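Local coordinates for epimerase (Methylomonas sp. DH-1, PDB 7CJ4), which catalyses the manganese-dependent epimerization of ketoses at C3, with highest activity toward L-ribulose and lower activity toward sugars such as D-allulose and D-fructose, at residues V153-E158 with D185-N190; G110-A115 with I147-E152. All coordinates share one frame; numbering follows the deposited sequence.

Contact 1 of 2, residues V153-E158 with D185-N190; sequences VVNRYE and DTYHMN. With MN (manganese (II) ion), chain C.
With CG anti to its own carbonyl carbon (chi1 -64°), H188 lays its imidazole across the loop 153-158, where N155, its CG turned between backbone N and carbonyl carbon (chi1 67°), brings an amide to the ring edge. V154 runs alongside H188 and sets its CB over one ring face, 3.6 Å from the centroid in a CH-pi contact, while V154 CG1 lies 3.5 Å from H188 NE2. The opposite face is covered by Y187 CD2 from the same helix, so the imidazole is sandwiched. N155 ND2 donates to H188 ND1 at 2.9 Å, but the bond is bent and weak. N155 OD1 accepts from Y157 N at 2.8 Å, closing an Asx turn that holds the amide in place. E158 crosses the imidazole at about a right angle, its carboxylate plane perpendicular to the ring (90°); both carboxylate oxygens, OE1 and OE2, lie 3.2 Å from H188 CE1. E158 OE2 is hydrogen-bonded to Y157 OH of the second subunit, which ties the site to the dimer interface. On the metal side, D185 caps the helix through OD1, which takes Y187 N at 2.9 Å, and its OD2 binds manganese at 2.1 Å together with E152, H211 and E246. E158 and H188 both bind D-allulose and D-fructose, so their mutual placement probably helps shape the sugar pocket. The carboxylate faces the polar C-H at CE1, a contact that is probably electrostatically favourable, while the weak ND2-ND1 bond and the two covered faces limit the ring's rotation.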
ATOM      1  N   VAL A 153      -1.931   2.231 -13.510  1.00 22.21           N
ATOM      2  CA  VAL A 153      -2.860   2.044 -12.359  1.00 24.74           C
ATOM      3  C   VAL A 153      -1.997   1.719 -11.138  1.00 24.04           C
ATOM      4  O   VAL A 153      -1.253   0.720 -11.213  1.00 22.63           O
ATOM      5  CB  VAL A 153      -3.905   0.952 -12.647  1.00 24.36           C
ATOM      6  CG1 VAL A 153      -4.677   0.558 -11.398  1.00 24.05           C
ATOM      7  CG2 VAL A 153      -4.856   1.394 -13.745  1.00 24.53           C
ATOM      8  N   VAL A 154      -2.052   2.559 -10.092  1.00 23.60           N
ATOM      9  CA  VAL A 154      -1.265   2.374  -8.835  1.00 23.28           C
ATOM     10  C   VAL A 154      -2.215   2.272  -7.634  1.00 22.93           C
ATOM     11  O   VAL A 154      -3.407   2.604  -7.780  1.00 22.27           O
ATOM     12  CB  VAL A 154      -0.215   3.486  -8.642  1.00 23.40           C
ATOM     13  CG1 VAL A 154       0.808   3.468  -9.768  1.00 23.79           C
ATOM     14  CG2 VAL A 154      -0.836   4.867  -8.499  1.00 23.90           C
ATOM     15  N   ASN A 155      -1.694   1.816  -6.489  1.00 21.28           N
ATOM     16  CA  ASN A 155      -2.503   1.534  -5.275  1.00 19.26           C
ATOM     17  C   ASN A 155      -2.972   2.854  -4.654  1.00 18.80           C
ATOM     18  O   ASN A 155      -2.510   3.914  -5.095  1.00 19.20           O
ATOM     19  CB  ASN A 155      -1.738   0.711  -4.239  1.00 17.41           C
ATOM     20  CG  ASN A 155      -0.587   1.471  -3.628  1.00 18.07           C
ATOM     21  OD1 ASN A 155      -0.795   2.438  -2.886  1.00 17.18           O
ATOM     22  ND2 ASN A 155       0.621   1.038  -3.950  1.00 18.77           N
ATOM     23  N   ARG A 156      -3.830   2.731  -3.643  1.00 18.59           N
ATOM     24  CA  ARG A 156      -4.654   3.795  -3.031  1.00 19.02           C
ATOM     25  C   ARG A 156      -3.756   4.859  -2.387  1.00 20.54           C
ATOM     26  O   ARG A 156      -4.224   6.001  -2.252  1.00 22.43           O
ATOM     27  CB  ARG A 156      -5.561   3.128  -1.998  1.00 19.14           C
ATOM     28  CG  ARG A 156      -4.781   2.319  -0.975  1.00 20.96           C
ATOM     29  CD  ARG A 156      -5.671   1.484  -0.093  1.00 21.71           C
ATOM     30  NE  ARG A 156      -6.387   0.513  -0.897  1.00 23.29           N
ATOM     31  CZ  ARG A 156      -7.423  -0.188  -0.474  1.00 23.66           C
ATOM     32  NH1 ARG A 156      -7.885  -0.008   0.753  1.00 21.51           N
ATOM     33  NH2 ARG A 156      -8.002  -1.057  -1.285  1.00 25.76           N
ATOM     34  N   TYR A 157      -2.529   4.490  -1.999  1.00 20.60           N
ATOM     35  CA  TYR A 157      -1.556   5.362  -1.289  1.00 20.69           C
ATOM     36  C   TYR A 157      -0.750   6.199  -2.292  1.00 21.20           C
ATOM     37  O   TYR A 157       0.025   7.075  -1.848  1.00 22.88           O
ATOM     38  CB  TYR A 157      -0.594   4.542  -0.429  1.00 21.14           C
ATOM     39  CG  TYR A 157      -1.240   3.617   0.572  1.00 20.65           C
ATOM     40  CD1 TYR A 157      -1.824   4.103   1.729  1.00 22.77           C
ATOM     41  CD2 TYR A 157      -1.232   2.245   0.380  1.00 20.45           C
ATOM     42  CE1 TYR A 157      -2.408   3.254   2.658  1.00 23.38           C
ATOM     43  CE2 TYR A 157      -1.804   1.381   1.299  1.00 21.03           C
ATOM     44  CZ  TYR A 157      -2.394   1.885   2.446  1.00 22.23           C
ATOM     45  OH  TYR A 157      -2.967   1.034   3.356  1.00 21.55           O
ATOM     46  N   GLU A 158      -0.952   5.976  -3.592  1.00 19.97           N
ATOM     47  CA  GLU A 158      -0.132   6.599  -4.667  1.00 21.96           C
ATOM     48  C   GLU A 158      -1.022   7.367  -5.655  1.00 23.01           C
ATOM     49  O   GLU A 158      -0.480   8.240  -6.366  1.00 22.76           O
ATOM     50  CB  GLU A 158       0.715   5.530  -5.362  1.00 22.17           C
ATOM     51  CG  GLU A 158       1.916   5.089  -4.538  1.00 23.10           C
ATOM     52  CD  GLU A 158       2.927   4.226  -5.275  1.00 25.10           C
ATOM     53  OE1 GLU A 158       3.096   4.424  -6.494  1.00 28.61           O
ATOM     54  OE2 GLU A 158       3.545   3.351  -4.629  1.00 25.56           O
ATOM     55  N   ASP A 185       0.898  -2.864 -13.154  1.00 18.31           N
ATOM     56  CA  ASP A 185       2.096  -3.103 -12.316  1.00 19.46           C
ATOM     57  C   ASP A 185       1.725  -4.146 -11.261  1.00 19.57           C
ATOM     58  O   ASP A 185       0.813  -3.879 -10.463  1.00 20.55           O
ATOM     59  CB  ASP A 185       2.579  -1.784 -11.706  1.00 20.29           C
ATOM     60  CG  ASP A 185       3.848  -1.932 -10.893  1.00 23.19           C
ATOM     61  OD1 ASP A 185       4.050  -3.031 -10.339  1.00 22.65           O
ATOM     62  OD2 ASP A 185       4.621  -0.939 -10.813  1.00 24.45           O
ATOM     63  N   THR A 186       2.384  -5.302 -11.274  1.00 20.26           N
ATOM     64  CA  THR A 186       2.022  -6.450 -10.404  1.00 21.95           C
ATOM     65  C   THR A 186       2.044  -5.995  -8.937  1.00 22.45           C
ATOM     66  O   THR A 186       1.180  -6.467  -8.170  1.00 21.53           O
ATOM     67  CB  THR A 186       2.921  -7.659 -10.681  1.00 22.27           C
ATOM     68  OG1 THR A 186       4.272  -7.252 -10.469  1.00 21.95           O
ATOM     69  CG2 THR A 186       2.736  -8.212 -12.078  1.00 21.22           C
ATOM     70  N   TYR A 187       2.975  -5.108  -8.559  1.00 21.94           N
ATOM     71  CA  TYR A 187       3.130  -4.611  -7.165  1.00 22.45           C
ATOM     72  C   TYR A 187       1.817  -3.958  -6.725  1.00 21.21           C
ATOM     73  O   TYR A 187       1.332  -4.273  -5.618  1.00 18.30           O
ATOM     74  CB  TYR A 187       4.304  -3.638  -7.021  1.00 24.48           C
ATOM     75  CG  TYR A 187       4.286  -2.818  -5.753  1.00 24.89           C
ATOM     76  CD1 TYR A 187       4.569  -3.383  -4.520  1.00 25.30           C
ATOM     77  CD2 TYR A 187       3.981  -1.466  -5.783  1.00 24.34           C
ATOM     78  CE1 TYR A 187       4.545  -2.629  -3.355  1.00 26.63           C
ATOM     79  CE2 TYR A 187       3.945  -0.700  -4.630  1.00 23.34           C
ATOM     80  CZ  TYR A 187       4.234  -1.281  -3.410  1.00 25.85           C
ATOM     81  OH  TYR A 187       4.218  -0.522  -2.274  1.00 28.17           O
ATOM     82  N   HIS A 188       1.264  -3.075  -7.566  1.00 22.45           N
ATOM     83  CA  HIS A 188       0.009  -2.317  -7.291  1.00 23.80           C
ATOM     84  C   HIS A 188      -1.196  -3.256  -7.422  1.00 21.80           C
ATOM     85  O   HIS A 188      -2.139  -3.147  -6.615  1.00 21.02           O
ATOM     86  CB  HIS A 188      -0.082  -1.085  -8.203  1.00 22.23           C
ATOM     87  CG  HIS A 188       1.009  -0.099  -7.956  1.00 22.46           C
ATOM     88  ND1 HIS A 188       1.115   0.590  -6.766  1.00 21.99           N
ATOM     89  CD2 HIS A 188       2.050   0.301  -8.726  1.00 22.35           C
ATOM     90  CE1 HIS A 188       2.174   1.380  -6.813  1.00 23.73           C
ATOM     91  NE2 HIS A 188       2.761   1.229  -8.009  1.00 22.55           N
ATOM     92  N   MET A 189      -1.151  -4.163  -8.399  1.00 21.16           N
ATOM     93  CA  MET A 189      -2.220  -5.168  -8.630  1.00 22.89           C
ATOM     94  C   MET A 189      -2.358  -6.030  -7.378  1.00 22.74           C
ATOM     95  O   MET A 189      -3.501  -6.342  -6.998  1.00 24.21           O
ATOM     96  CB  MET A 189      -1.892  -6.059  -9.830  1.00 22.70           C
ATOM     97  CG  MET A 189      -1.935  -5.318 -11.146  1.00 22.59           C
ATOM     98  SD  MET A 189      -1.454  -6.390 -12.514  1.00 26.38           S
ATOM     99  CE  MET A 189      -2.905  -7.436 -12.621  1.00 23.21           C
ATOM    100  N   ASN A 190      -1.226  -6.389  -6.774  1.00 22.44           N
ATOM    101  CA  ASN A 190      -1.156  -7.314  -5.615  1.00 22.57           C
ATOM    102  C   ASN A 190      -2.069  -6.774  -4.511  1.00 22.51           C
ATOM    103  O   ASN A 190      -2.690  -7.595  -3.806  1.00 21.28           O
ATOM    104  CB  ASN A 190       0.287  -7.506  -5.141  1.00 20.61           C
ATOM    105  CG  ASN A 190       0.397  -8.491  -3.999  1.00 21.85           C
ATOM    106  OD1 ASN A 190       0.134  -9.679  -4.170  1.00 23.44           O
ATOM    107  ND2 ASN A 190       0.783  -8.003  -2.832  1.00 22.11           N
TER
HETATM  108 MN    MN C 301       5.544   0.777 -11.608  1.00 31.87          MN
HETATM  109  O   HOH W   1      -1.350  -1.713 -11.936  1.00 20.65           O
HETATM  110  O   HOH W   2       5.450   2.342 -10.076  0.50 19.34           O

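Contact 2 of 2, residues G110-A115 with I147-E152; sequences GVIYCA and INIDLE. With MN (manganese (II) ion), chain C.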
ATOM      1  N   GLY A 110       3.792   5.387 -16.489  1.00 20.17           N
ATOM      2  CA  GLY A 110       3.829   5.710 -15.050  1.00 20.60           C
ATOM      3  C   GLY A 110       2.640   6.556 -14.631  1.00 19.80           C
ATOM      4  O   GLY A 110       1.623   6.549 -15.339  1.00 16.76           O
ATOM      5  N   VAL A 111       2.768   7.280 -13.517  1.00 20.18           N
ATOM      6  CA  VAL A 111       1.670   8.096 -12.926  1.00 19.71           C
ATOM      7  C   VAL A 111       1.734   9.493 -13.550  1.00 19.65           C
ATOM      8  O   VAL A 111       2.148  10.440 -12.866  1.00 20.67           O
ATOM      9  CB  VAL A 111       1.779   8.100 -11.390  1.00 22.05           C
ATOM     10  CG1 VAL A 111       0.701   8.943 -10.730  1.00 24.39           C
ATOM     11  CG2 VAL A 111       1.744   6.677 -10.851  1.00 21.69           C
ATOM     12  N   ILE A 112       1.355   9.590 -14.827  1.00 19.66           N
ATOM     13  CA  ILE A 112       1.478  10.819 -15.663  1.00 18.50           C
ATOM     14  C   ILE A 112       0.182  11.626 -15.592  1.00 16.83           C
ATOM     15  O   ILE A 112       0.138  12.684 -16.223  1.00 18.41           O
ATOM     16  CB  ILE A 112       1.805  10.467 -17.128  1.00 19.10           C
ATOM     17  CG1 ILE A 112       0.816   9.449 -17.701  1.00 19.79           C
ATOM     18  CG2 ILE A 112       3.244  10.009 -17.274  1.00 17.69           C
ATOM     19  CD1 ILE A 112       1.011   9.181 -19.174  1.00 20.05           C
ATOM     20  N   TYR A 113      -0.828  11.137 -14.870  1.00 16.07           N
ATOM     21  CA  TYR A 113      -2.219  11.661 -14.914  1.00 18.45           C
ATOM     22  C   TYR A 113      -2.607  12.318 -13.577  1.00 19.39           C
ATOM     23  O   TYR A 113      -3.746  12.794 -13.452  1.00 19.59           O
ATOM     24  CB  TYR A 113      -3.183  10.522 -15.254  1.00 18.23           C
ATOM     25  CG  TYR A 113      -3.077   9.337 -14.330  1.00 18.95           C
ATOM     26  CD1 TYR A 113      -3.656   9.359 -13.073  1.00 20.01           C
ATOM     27  CD2 TYR A 113      -2.378   8.203 -14.703  1.00 19.91           C
ATOM     28  CE1 TYR A 113      -3.558   8.281 -12.211  1.00 20.39           C
ATOM     29  CE2 TYR A 113      -2.267   7.115 -13.853  1.00 19.84           C
ATOM     30  CZ  TYR A 113      -2.861   7.154 -12.604  1.00 19.80           C
ATOM     31  OH  TYR A 113      -2.771   6.094 -11.753  1.00 18.34           O
ATOM     32  N   CYS A 114      -1.698  12.338 -12.603  1.00 20.98           N
ATOM     33  CA  CYS A 114      -1.932  12.923 -11.258  1.00 22.38           C
ATOM     34  C   CYS A 114      -0.604  13.025 -10.510  1.00 24.10           C
ATOM     35  O   CYS A 114       0.399  12.448 -10.995  1.00 22.29           O
ATOM     36  CB  CYS A 114      -2.893  12.073 -10.439  1.00 24.14           C
ATOM     37  SG  CYS A 114      -2.165  10.506  -9.891  1.00 27.12           S
ATOM     38  N   ALA A 115      -0.608  13.733  -9.378  1.00 23.84           N
ATOM     39  CA  ALA A 115       0.511  13.762  -8.412  1.00 24.35           C
ATOM     40  C   ALA A 115       0.699  12.343  -7.858  1.00 26.29           C
ATOM     41  O   ALA A 115      -0.287  11.748  -7.370  1.00 25.44           O
ATOM     42  CB  ALA A 115       0.241  14.769  -7.321  1.00 23.66           C
ATOM     43  N   ILE A 147       4.749   8.819 -30.158  1.00 22.36           N
ATOM     44  CA  ILE A 147       4.872   8.334 -28.752  1.00 22.80           C
ATOM     45  C   ILE A 147       3.493   7.898 -28.255  1.00 23.71           C
ATOM     46  O   ILE A 147       2.520   8.648 -28.442  1.00 25.05           O
ATOM     47  CB  ILE A 147       5.549   9.394 -27.855  1.00 23.26           C
ATOM     48  CG1 ILE A 147       7.069   9.357 -28.038  1.00 24.27           C
ATOM     49  CG2 ILE A 147       5.156   9.223 -26.394  1.00 22.91           C
ATOM     50  CD1 ILE A 147       7.787  10.603 -27.552  1.00 23.52           C
ATOM     51  N   ASN A 148       3.420   6.689 -27.695  1.00 24.69           N
ATOM     52  CA  ASN A 148       2.244   6.164 -26.952  1.00 21.79           C
ATOM     53  C   ASN A 148       2.376   6.576 -25.484  1.00 21.12           C
ATOM     54  O   ASN A 148       3.505   6.504 -24.967  1.00 20.37           O
ATOM     55  CB  ASN A 148       2.153   4.639 -27.028  1.00 21.54           C
ATOM     56  CG  ASN A 148       1.907   4.103 -28.424  1.00 21.61           C
ATOM     57  OD1 ASN A 148       1.100   4.652 -29.171  1.00 21.93           O
ATOM     58  ND2 ASN A 148       2.573   3.010 -28.774  1.00 20.51           N
ATOM     59  N   ILE A 149       1.273   6.965 -24.837  1.00 18.55           N
ATOM     60  CA  ILE A 149       1.215   7.146 -23.360  1.00 20.35           C
ATOM     61  C   ILE A 149       0.429   5.978 -22.751  1.00 20.06           C
ATOM     62  O   ILE A 149      -0.606   5.585 -23.312  1.00 20.04           O
ATOM     63  CB  ILE A 149       0.641   8.525 -22.970  1.00 20.36           C
ATOM     64  CG1 ILE A 149      -0.861   8.637 -23.253  1.00 21.24           C
ATOM     65  CG2 ILE A 149       1.433   9.630 -23.652  1.00 21.73           C
ATOM     66  CD1 ILE A 149      -1.512   9.888 -22.686  1.00 22.94           C
ATOM     67  N   ASP A 150       0.929   5.457 -21.632  1.00 20.71           N
ATOM     68  CA  ASP A 150       0.334   4.332 -20.876  1.00 21.45           C
ATOM     69  C   ASP A 150       0.111   4.818 -19.443  1.00 22.18           C
ATOM     70  O   ASP A 150       1.109   5.145 -18.772  1.00 23.48           O
ATOM     71  CB  ASP A 150       1.245   3.109 -20.963  1.00 21.91           C
ATOM     72  CG  ASP A 150       1.865   2.948 -22.339  1.00 22.35           C
ATOM     73  OD1 ASP A 150       1.213   2.344 -23.211  1.00 22.77           O
ATOM     74  OD2 ASP A 150       2.983   3.462 -22.534  1.00 24.46           O
ATOM     75  N   LEU A 151      -1.149   4.918 -19.015  1.00 22.38           N
ATOM     76  CA  LEU A 151      -1.509   5.394 -17.657  1.00 23.50           C
ATOM     77  C   LEU A 151      -1.339   4.226 -16.682  1.00 23.39           C
ATOM     78  O   LEU A 151      -2.061   3.229 -16.822  1.00 21.30           O
ATOM     79  CB  LEU A 151      -2.949   5.918 -17.645  1.00 24.60           C
ATOM     80  CG  LEU A 151      -3.365   6.794 -18.826  1.00 25.25           C
ATOM     81  CD1 LEU A 151      -4.435   7.783 -18.410  1.00 25.95           C
ATOM     82  CD2 LEU A 151      -2.194   7.538 -19.423  1.00 26.14           C
ATOM     83  N   GLU A 152      -0.402   4.340 -15.742  1.00 23.73           N
ATOM     84  CA  GLU A 152      -0.104   3.270 -14.758  1.00 22.46           C
ATOM     85  C   GLU A 152      -1.144   3.300 -13.633  1.00 23.01           C
ATOM     86  O   GLU A 152      -1.206   4.305 -12.881  1.00 20.73           O
ATOM     87  CB  GLU A 152       1.317   3.426 -14.215  1.00 21.74           C
ATOM     88  CG  GLU A 152       1.713   2.320 -13.250  1.00 21.76           C
ATOM     89  CD  GLU A 152       3.177   2.330 -12.843  1.00 22.47           C
ATOM     90  OE1 GLU A 152       3.821   3.388 -12.983  1.00 23.99           O
ATOM     91  OE2 GLU A 152       3.672   1.283 -12.387  1.00 24.13           O
TER
HETATM   92 MN    MN C 301       5.544   0.777 -11.608  1.00 31.87          MN
HETATM   93  O   HOH W   2       5.450   2.342 -10.076  0.50 19.34           O
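At the C-terminal end of the barrel strand 148-152, E152 meets G110, the first residue of the loop that leaves the neighbouring parallel strand 107-109. E152 N donates to G110 O at 3.0 Å in a nearly straight bond (163°), although the N-H arrives from above the carbonyl plane. The same oxygen receives I112 N in a weak bond, the closure of an inverse gamma turn centred on V111, which swings the loop away from the sheet. Farther along, Y113 reaches back: CG sits between backbone N and carbonyl carbon (chi1 55°), which carries the phenol past L151 until OH donates to E152 O at 2.6 Å, tilted 24° from the carbonyl plane. The backbone of E152 is thus gripped at both its N-H and its C=O by one loop. This is the TIM-barrel arrangement, in which loops at the C-terminal ends of the strands build the active site. Here E152 extends its chain to manganese, bound by OE2 at 2.1 Å, with D185, H211, E246 and a water completing the ion's ligands. Its OE1 lies 3.1 Å from G110 CA, where no side chain intervenes. E152 also binds the sugar and is, by similarity, a proton donor/acceptor. On the outward side of the strand, I112 CD1 abuts L151 CD2 at 3.6 Å, the two side chains crossing at about a right angle, and touches I149 CB at 3.9 Å. Y113 CD2 packs on L151 CB at 3.8 Å, and M135 of helix 125-143 touches I112, Y113 and L151.

From the N terminus, the chain enters contact 2 at 110-115, just after strand 107-109, passes through helix 125-143 and closes the loop on strand 148-152. Contact 1 opens at the very next residue: 153-158 leaves that strand, and the chain runs through helix 165-175 and strand 180-185 before 185-190 returns to the loop 153-158. The two loops therefore stand in series, neither nested nor crossed, spanning successive beta-alpha units of the barrel. Together they join three adjacent strand ends. V154 CG1 packs on V111 CG2 at 3.5 Å, and the carboxylates of E152 and D185 converge on one manganese ion, which probably offsets the repulsion between them.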